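Local coordinates for protein endonuclease 8-like L720 (Acanthamoeba polyphaga mimivirus, PDB 4MB7) that is an endonuclease VIII-like viral protein of the formamidopyrimidine-DNA glycosylase family, with a helix-two-turn-helix domain and a bound zinc ion, at residues W44-Y52 / S133-N143. Sequence-based numbering, arbitrary orientation.
Sequences WWFAGKYIY and SIKLMKYDLSN. With SO4 (sulfate ion), chain E; SO4 (sulfate ion), chain D.
Gly48 and Asp140 illustrate how a buried carboxylate can pin a beta-hairpin. The hairpin of strands 40-47 and 50-56 turns at Ala47-Tyr50 through a type II' turn, and its tip lies against the segment that leaves helix 126-136. Gly48 N donates to Asp140 OD2 at 2.8 Å, approaching from above the carboxylate plane, and a water joins that same oxygen to Gly48 O. Asp140 OD1 takes Ser142 OG and Ser142 N from one face of the carboxylate, the latter closing an Asx turn, and this fixes the group's rotation.

Packing is tight beside it. The Phe46 ring receives Asn143 ND2 over one face, 3.3 Å from CZ and offset toward the rim, with ring and amide planes 36° apart; Asn143 OD1 is held by Arg145 N. Ala47 CB sits 3.5 Å from Ser133 O and also touches Met137 CG, while Ser133 CB packs 3.5 Å from Tyr52 CZ.

The helix-facing end, with Trp45 and Met137 partly exposed, is more open. Trp45 NE1 donates nearly straight (160°) to Ser133 OG at 3.2 Å, almost in the indole plane; OG is also hydrogen-bonded to Ile130 O. Met137 leaves beside its backbone N (chi1 -69°) and runs extended at chi2, bringing SD obliquely to Trp45 CD1, 3.9 Å away, a Met-aromatic contact. On the far side of the turn, extended Lys49 reaches two sulfate ions.

With two donors on each oxygen, Gly48 N and a water on OD2, Ser142 N and OG on OD1, Asp140 is probably ionised despite its burial, joining hairpin tip to post-helix loop by polar chemistry.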
ATOM      1  N   TRP A  44      -0.479 -15.563   2.883  1.00 16.98           N
ATOM      2  CA  TRP A  44      -0.339 -14.210   2.360  1.00 13.99           C
ATOM      3  C   TRP A  44      -0.949 -13.239   3.363  1.00 13.72           C
ATOM      4  O   TRP A  44      -1.934 -13.560   4.025  1.00 18.33           O
ATOM      5  CB  TRP A  44      -1.105 -14.042   1.045  1.00 16.10           C
ATOM      6  CG  TRP A  44      -0.592 -14.806  -0.133  1.00 18.91           C
ATOM      7  CD1 TRP A  44      -0.956 -16.066  -0.515  1.00 17.22           C
ATOM      8  CD2 TRP A  44       0.340 -14.343  -1.120  1.00 14.02           C
ATOM      9  NE1 TRP A  44      -0.293 -16.422  -1.665  1.00 19.65           N
ATOM     10  CE2 TRP A  44       0.508 -15.381  -2.057  1.00 16.44           C
ATOM     11  CE3 TRP A  44       1.058 -13.154  -1.294  1.00 17.73           C
ATOM     12  CZ2 TRP A  44       1.363 -15.267  -3.153  1.00 20.31           C
ATOM     13  CZ3 TRP A  44       1.907 -13.044  -2.381  1.00 24.60           C
ATOM     14  CH2 TRP A  44       2.051 -14.094  -3.297  1.00 22.55           C
ATOM     15  N   TRP A  45      -0.366 -12.050   3.471  1.00 15.85           N
ATOM     16  CA  TRP A  45      -1.027 -10.939   4.146  1.00 18.38           C
ATOM     17  C   TRP A  45      -0.473  -9.617   3.630  1.00 18.91           C
ATOM     18  O   TRP A  45       0.529  -9.595   2.917  1.00 15.17           O
ATOM     19  CB  TRP A  45      -0.927 -11.044   5.679  1.00 16.39           C
ATOM     20  CG  TRP A  45       0.428 -10.753   6.274  1.00 14.01           C
ATOM     21  CD1 TRP A  45       0.816  -9.607   6.909  1.00 17.38           C
ATOM     22  CD2 TRP A  45       1.556 -11.637   6.323  1.00 14.01           C
ATOM     23  NE1 TRP A  45       2.120  -9.717   7.335  1.00 19.19           N
ATOM     24  CE2 TRP A  45       2.596 -10.953   6.988  1.00 21.01           C
ATOM     25  CE3 TRP A  45       1.792 -12.936   5.858  1.00 17.54           C
ATOM     26  CZ2 TRP A  45       3.851 -11.526   7.199  1.00 19.48           C
ATOM     27  CZ3 TRP A  45       3.037 -13.500   6.069  1.00 28.42           C
ATOM     28  CH2 TRP A  45       4.050 -12.796   6.734  1.00 25.95           C
ATOM     29  N   PHE A  46      -1.143  -8.522   3.967  1.00 13.77           N
ATOM     30  CA  PHE A  46      -0.697  -7.210   3.522  1.00 13.45           C
ATOM     31  C   PHE A  46      -0.889  -6.164   4.610  1.00 21.27           C
ATOM     32  O   PHE A  46      -1.764  -6.293   5.464  1.00 15.94           O
ATOM     33  CB  PHE A  46      -1.424  -6.789   2.238  1.00 13.38           C
ATOM     34  CG  PHE A  46      -2.849  -6.352   2.458  1.00 14.00           C
ATOM     35  CD1 PHE A  46      -3.877  -7.281   2.488  1.00 15.77           C
ATOM     36  CD2 PHE A  46      -3.159  -5.009   2.625  1.00 23.54           C
ATOM     37  CE1 PHE A  46      -5.189  -6.881   2.692  1.00 18.14           C
ATOM     38  CE2 PHE A  46      -4.466  -4.605   2.830  1.00 21.87           C
ATOM     39  CZ  PHE A  46      -5.481  -5.541   2.864  1.00 18.28           C
ATOM     40  N   ALA A  47      -0.055  -5.133   4.571  1.00 16.01           N
ATOM     41  CA  ALA A  47      -0.151  -4.026   5.507  1.00 16.38           C
ATOM     42  C   ALA A  47       0.368  -2.778   4.816  1.00 22.10           C
ATOM     43  O   ALA A  47       1.552  -2.686   4.495  1.00 17.30           O
ATOM     44  CB  ALA A  47       0.654  -4.317   6.759  1.00 21.16           C
ATOM     45  N   GLY A  48      -0.522  -1.823   4.572  1.00 17.16           N
ATOM     46  CA  GLY A  48      -0.150  -0.633   3.833  1.00 17.80           C
ATOM     47  C   GLY A  48       0.252  -0.971   2.413  1.00 15.65           C
ATOM     48  O   GLY A  48      -0.493  -1.629   1.687  1.00 19.68           O
ATOM     49  N   LYS A  49       1.441  -0.532   2.015  1.00 17.36           N
ATOM     50  CA  LYS A  49       1.910  -0.748   0.651  1.00 20.33           C
ATOM     51  C   LYS A  49       2.772  -2.005   0.509  1.00 14.67           C
ATOM     52  O   LYS A  49       3.416  -2.211  -0.521  1.00 23.19           O
ATOM     53  CB  LYS A  49       2.664   0.487   0.148  1.00 20.79           C
ATOM     54  CG  LYS A  49       1.809   1.753   0.132  1.00 20.14           C
ATOM     55  CD  LYS A  49       2.598   2.960  -0.339  1.00 44.67           C
ATOM     56  CE  LYS A  49       1.751   4.223  -0.277  1.00 44.39           C
ATOM     57  NZ  LYS A  49       2.556   5.446  -0.539  1.00 69.94           N
ATOM     58  N   TYR A  50       2.775  -2.843   1.540  1.00 12.65           N
ATOM     59  CA  TYR A  50       3.543  -4.086   1.518  1.00 14.56           C
ATOM     60  C   TYR A  50       2.631  -5.308   1.425  1.00 22.39           C
ATOM     61  O   TYR A  50       1.645  -5.410   2.153  1.00 15.30           O
ATOM     62  CB  TYR A  50       4.392  -4.218   2.785  1.00 13.18           C
ATOM     63  CG  TYR A  50       5.556  -3.256   2.912  1.00 19.05           C
ATOM     64  CD1 TYR A  50       6.441  -3.051   1.862  1.00 15.06           C
ATOM     65  CD2 TYR A  50       5.777  -2.564   4.099  1.00 27.24           C
ATOM     66  CE1 TYR A  50       7.513  -2.177   1.990  1.00 15.70           C
ATOM     67  CE2 TYR A  50       6.838  -1.692   4.236  1.00 18.03           C
ATOM     68  CZ  TYR A  50       7.703  -1.500   3.182  1.00 18.60           C
ATOM     69  OH  TYR A  50       8.761  -0.628   3.326  1.00 21.69           O
ATOM     70  N   ILE A  51       2.974  -6.235   0.537  1.00 14.65           N
ATOM     71  CA  ILE A  51       2.330  -7.546   0.496  1.00 12.76           C
ATOM     72  C   ILE A  51       3.338  -8.610   0.920  1.00 16.15           C
ATOM     73  O   ILE A  51       4.456  -8.642   0.412  1.00 16.59           O
ATOM     74  CB  ILE A  51       1.806  -7.887  -0.913  1.00 16.13           C
ATOM     75  CG1 ILE A  51       0.709  -6.909  -1.327  1.00 26.65           C
ATOM     76  CG2 ILE A  51       1.276  -9.318  -0.952  1.00 20.81           C
ATOM     77  CD1 ILE A  51       0.127  -7.191  -2.698  1.00 26.35           C
ATOM     78  N   TYR A  52       2.940  -9.480   1.844  1.00 12.57           N
ATOM     79  CA  TYR A  52       3.861 -10.465   2.403  1.00 12.84           C
ATOM     80  C   TYR A  52       3.501 -11.889   2.008  1.00 23.14           C
ATOM     81  O   TYR A  52       2.326 -12.253   1.951  1.00 16.22           O
ATOM     82  CB  TYR A  52       3.907 -10.353   3.929  1.00 16.32           C
ATOM     83  CG  TYR A  52       4.436  -9.033   4.441  1.00 17.86           C
ATOM     84  CD1 TYR A  52       5.788  -8.863   4.707  1.00 18.53           C
ATOM     85  CD2 TYR A  52       3.584  -7.959   4.661  1.00 15.30           C
ATOM     86  CE1 TYR A  52       6.278  -7.658   5.179  1.00 15.97           C
ATOM     87  CE2 TYR A  52       4.066  -6.746   5.132  1.00 16.01           C
ATOM     88  CZ  TYR A  52       5.415  -6.604   5.388  1.00 12.53           C
ATOM     89  OH  TYR A  52       5.908  -5.405   5.853  1.00 18.13           O
ATOM     90  N   SER A 133       4.594  -5.677  10.852  1.00 19.73           N
ATOM     91  CA  SER A 133       3.605  -5.787   9.782  1.00 22.55           C
ATOM     92  C   SER A 133       2.272  -6.288  10.322  1.00 28.17           C
ATOM     93  O   SER A 133       1.209  -5.871   9.861  1.00 25.16           O
ATOM     94  CB  SER A 133       4.106  -6.708   8.666  1.00 24.25           C
ATOM     95  OG  SER A 133       4.151  -8.057   9.094  1.00 27.00           O
ATOM     96  N   ILE A 134       2.340  -7.176  11.309  1.00 26.02           N
ATOM     97  CA  ILE A 134       1.148  -7.715  11.950  1.00 27.79           C
ATOM     98  C   ILE A 134       0.391  -6.621  12.697  1.00 28.82           C
ATOM     99  O   ILE A 134      -0.836  -6.557  12.649  1.00 33.78           O
ATOM    100  CB  ILE A 134       1.508  -8.861  12.919  1.00 39.53           C
ATOM    101  CG1 ILE A 134       2.156 -10.018  12.154  1.00 32.39           C
ATOM    102  CG2 ILE A 134       0.277  -9.343  13.669  1.00 35.06           C
ATOM    103  CD1 ILE A 134       2.567 -11.182  13.031  1.00 56.23           C
ATOM    104  N   LYS A 135       1.134  -5.751  13.376  1.00 30.76           N
ATOM    105  CA  LYS A 135       0.538  -4.646  14.119  1.00 31.91           C
ATOM    106  C   LYS A 135       0.003  -3.563  13.186  1.00 31.75           C
ATOM    107  O   LYS A 135      -1.043  -2.965  13.446  1.00 27.60           O
ATOM    108  CB  LYS A 135       1.560  -4.046  15.088  1.00 41.25           C
ATOM    109  CG  LYS A 135       1.058  -2.832  15.855  1.00 59.58           C
ATOM    110  N   LEU A 136       0.722  -3.321  12.094  1.00 23.75           N
ATOM    111  CA  LEU A 136       0.370  -2.260  11.154  1.00 22.06           C
ATOM    112  C   LEU A 136      -0.915  -2.531  10.371  1.00 32.51           C
ATOM    113  O   LEU A 136      -1.511  -1.605   9.817  1.00 23.07           O
ATOM    114  CB  LEU A 136       1.531  -1.993  10.191  1.00 21.08           C
ATOM    115  CG  LEU A 136       2.701  -1.208  10.787  1.00 30.97           C
ATOM    116  CD1 LEU A 136       3.908  -1.233   9.861  1.00 25.51           C
ATOM    117  CD2 LEU A 136       2.278   0.224  11.076  1.00 35.63           C
ATOM    118  N   MET A 137      -1.338  -3.793  10.326  1.00 20.52           N
ATOM    119  CA  MET A 137      -2.581  -4.160   9.648  1.00 21.91           C
ATOM    120  C   MET A 137      -3.781  -3.482  10.301  1.00 25.52           C
ATOM    121  O   MET A 137      -4.777  -3.184   9.641  1.00 22.34           O
ATOM    122  CB  MET A 137      -2.790  -5.675   9.672  1.00 21.59           C
ATOM    123  CG  MET A 137      -1.820  -6.466   8.814  1.00 34.23           C
ATOM    124  SD  MET A 137      -2.244  -8.218   8.804  1.00 28.59           S
ATOM    125  CE  MET A 137      -3.882  -8.163   8.092  1.00 65.80           C
ATOM    126  N   LYS A 138      -3.675  -3.244  11.603  1.00 21.91           N
ATOM    127  CA  LYS A 138      -4.753  -2.629  12.364  1.00 26.60           C
ATOM    128  C   LYS A 138      -4.911  -1.144  12.040  1.00 20.68           C
ATOM    129  O   LYS A 138      -5.940  -0.545  12.345  1.00 25.28           O
ATOM    130  CB  LYS A 138      -4.515  -2.811  13.864  1.00 25.17           C
ATOM    131  CG  LYS A 138      -4.434  -4.261  14.312  1.00 35.33           C
ATOM    132  CD  LYS A 138      -4.251  -4.356  15.818  1.00 47.45           C
ATOM    133  CE  LYS A 138      -4.219  -5.801  16.290  1.00 80.94           C
ATOM    134  NZ  LYS A 138      -4.057  -5.896  17.769  1.00 75.97           N
ATOM    135  N   TYR A 139      -3.889  -0.558  11.420  1.00 24.36           N
ATOM    136  CA  TYR A 139      -3.899   0.867  11.101  1.00 22.17           C
ATOM    137  C   TYR A 139      -4.182   1.111   9.624  1.00 27.23           C
ATOM    138  O   TYR A 139      -4.311   2.257   9.189  1.00 23.79           O
ATOM    139  CB  TYR A 139      -2.564   1.512  11.488  1.00 22.14           C
ATOM    140  CG  TYR A 139      -2.181   1.322  12.940  1.00 26.06           C
ATOM    141  CD1 TYR A 139      -3.148   1.294  13.937  1.00 32.05           C
ATOM    142  CD2 TYR A 139      -0.852   1.166  13.312  1.00 29.55           C
ATOM    143  CE1 TYR A 139      -2.801   1.118  15.265  1.00 39.47           C
ATOM    144  CE2 TYR A 139      -0.495   0.989  14.636  1.00 37.95           C
ATOM    145  CZ  TYR A 139      -1.473   0.966  15.609  1.00 38.39           C
ATOM    146  OH  TYR A 139      -1.122   0.790  16.928  1.00 46.48           O
ATOM    147  N   ASP A 140      -4.265   0.028   8.857  1.00 21.37           N
ATOM    148  CA  ASP A 140      -4.537   0.093   7.427  1.00 23.05           C
ATOM    149  C   ASP A 140      -6.035   0.285   7.207  1.00 19.70           C
ATOM    150  O   ASP A 140      -6.832  -0.600   7.510  1.00 19.78           O
ATOM    151  CB  ASP A 140      -4.057  -1.198   6.749  1.00 22.88           C
ATOM    152  CG  ASP A 140      -4.131  -1.143   5.225  1.00 25.27           C
ATOM    153  OD1 ASP A 140      -5.008  -0.448   4.668  1.00 20.31           O
ATOM    154  OD2 ASP A 140      -3.304  -1.818   4.577  1.00 23.69           O
ATOM    155  N   LEU A 141      -6.402   1.443   6.667  1.00 20.87           N
ATOM    156  CA  LEU A 141      -7.805   1.802   6.464  1.00 21.79           C
ATOM    157  C   LEU A 141      -8.559   0.857   5.528  1.00 31.58           C
ATOM    158  O   LEU A 141      -9.785   0.775   5.584  1.00 22.96           O
ATOM    159  CB  LEU A 141      -7.914   3.239   5.951  1.00 24.62           C
ATOM    160  CG  LEU A 141      -7.516   4.334   6.944  1.00 24.82           C
ATOM    161  CD1 LEU A 141      -7.348   5.662   6.232  1.00 38.82           C
ATOM    162  CD2 LEU A 141      -8.553   4.451   8.046  1.00 37.86           C
ATOM    163  N   SER A 142      -7.833   0.146   4.670  1.00 23.84           N
ATOM    164  CA  SER A 142      -8.465  -0.765   3.721  1.00 23.73           C
ATOM    165  C   SER A 142      -8.439  -2.218   4.192  1.00 26.31           C
ATOM    166  O   SER A 142      -9.039  -3.088   3.564  1.00 27.51           O
ATOM    167  CB  SER A 142      -7.795  -0.663   2.351  1.00 24.48           C
ATOM    168  OG  SER A 142      -6.521  -1.283   2.364  1.00 25.05           O
ATOM    169  N   ASN A 143      -7.738  -2.479   5.290  1.00 22.29           N
ATOM    170  CA  ASN A 143      -7.559  -3.844   5.773  1.00 18.90           C
ATOM    171  C   ASN A 143      -8.724  -4.302   6.646  1.00 21.21           C
ATOM    172  O   ASN A 143      -9.236  -3.539   7.460  1.00 22.49           O
ATOM    173  CB  ASN A 143      -6.249  -3.957   6.556  1.00 17.86           C
ATOM    174  CG  ASN A 143      -5.774  -5.388   6.699  1.00 27.59           C
ATOM    175  OD1 ASN A 143      -6.367  -6.182   7.426  1.00 23.67           O
ATOM    176  ND2 ASN A 143      -4.684  -5.720   6.012  1.00 23.99           N
TER
HETATM  177  S   SO4 E 304       6.341   4.213   0.324  0.50 40.91           S
HETATM  178  O1  SO4 E 304       6.049   2.838   0.717  0.50 18.98           O
HETATM  179  O2  SO4 E 304       6.705   4.246  -1.090  0.50 72.77           O
HETATM  180  O3  SO4 E 304       5.158   5.041   0.542  0.50 45.09           O
HETATM  181  O4  SO4 E 304       7.449   4.726   1.123  0.50 62.40           O
HETATM  182  S   SO4 D 303       2.185   6.958  -3.954  0.70 56.97           S
HETATM  183  O1  SO4 D 303       1.811   5.661  -3.398  0.70 62.95           O
HETATM  184  O2  SO4 D 303       3.402   6.813  -4.749  0.70 86.50           O
HETATM  185  O3  SO4 D 303       1.106   7.449  -4.806  0.70 41.80           O
HETATM  186  O4  SO4 D 303       2.427   7.903  -2.870  0.70 39.25           O
HETATM  187  O   HOH W   1      -3.079  -1.001   1.950  1.00 18.23           O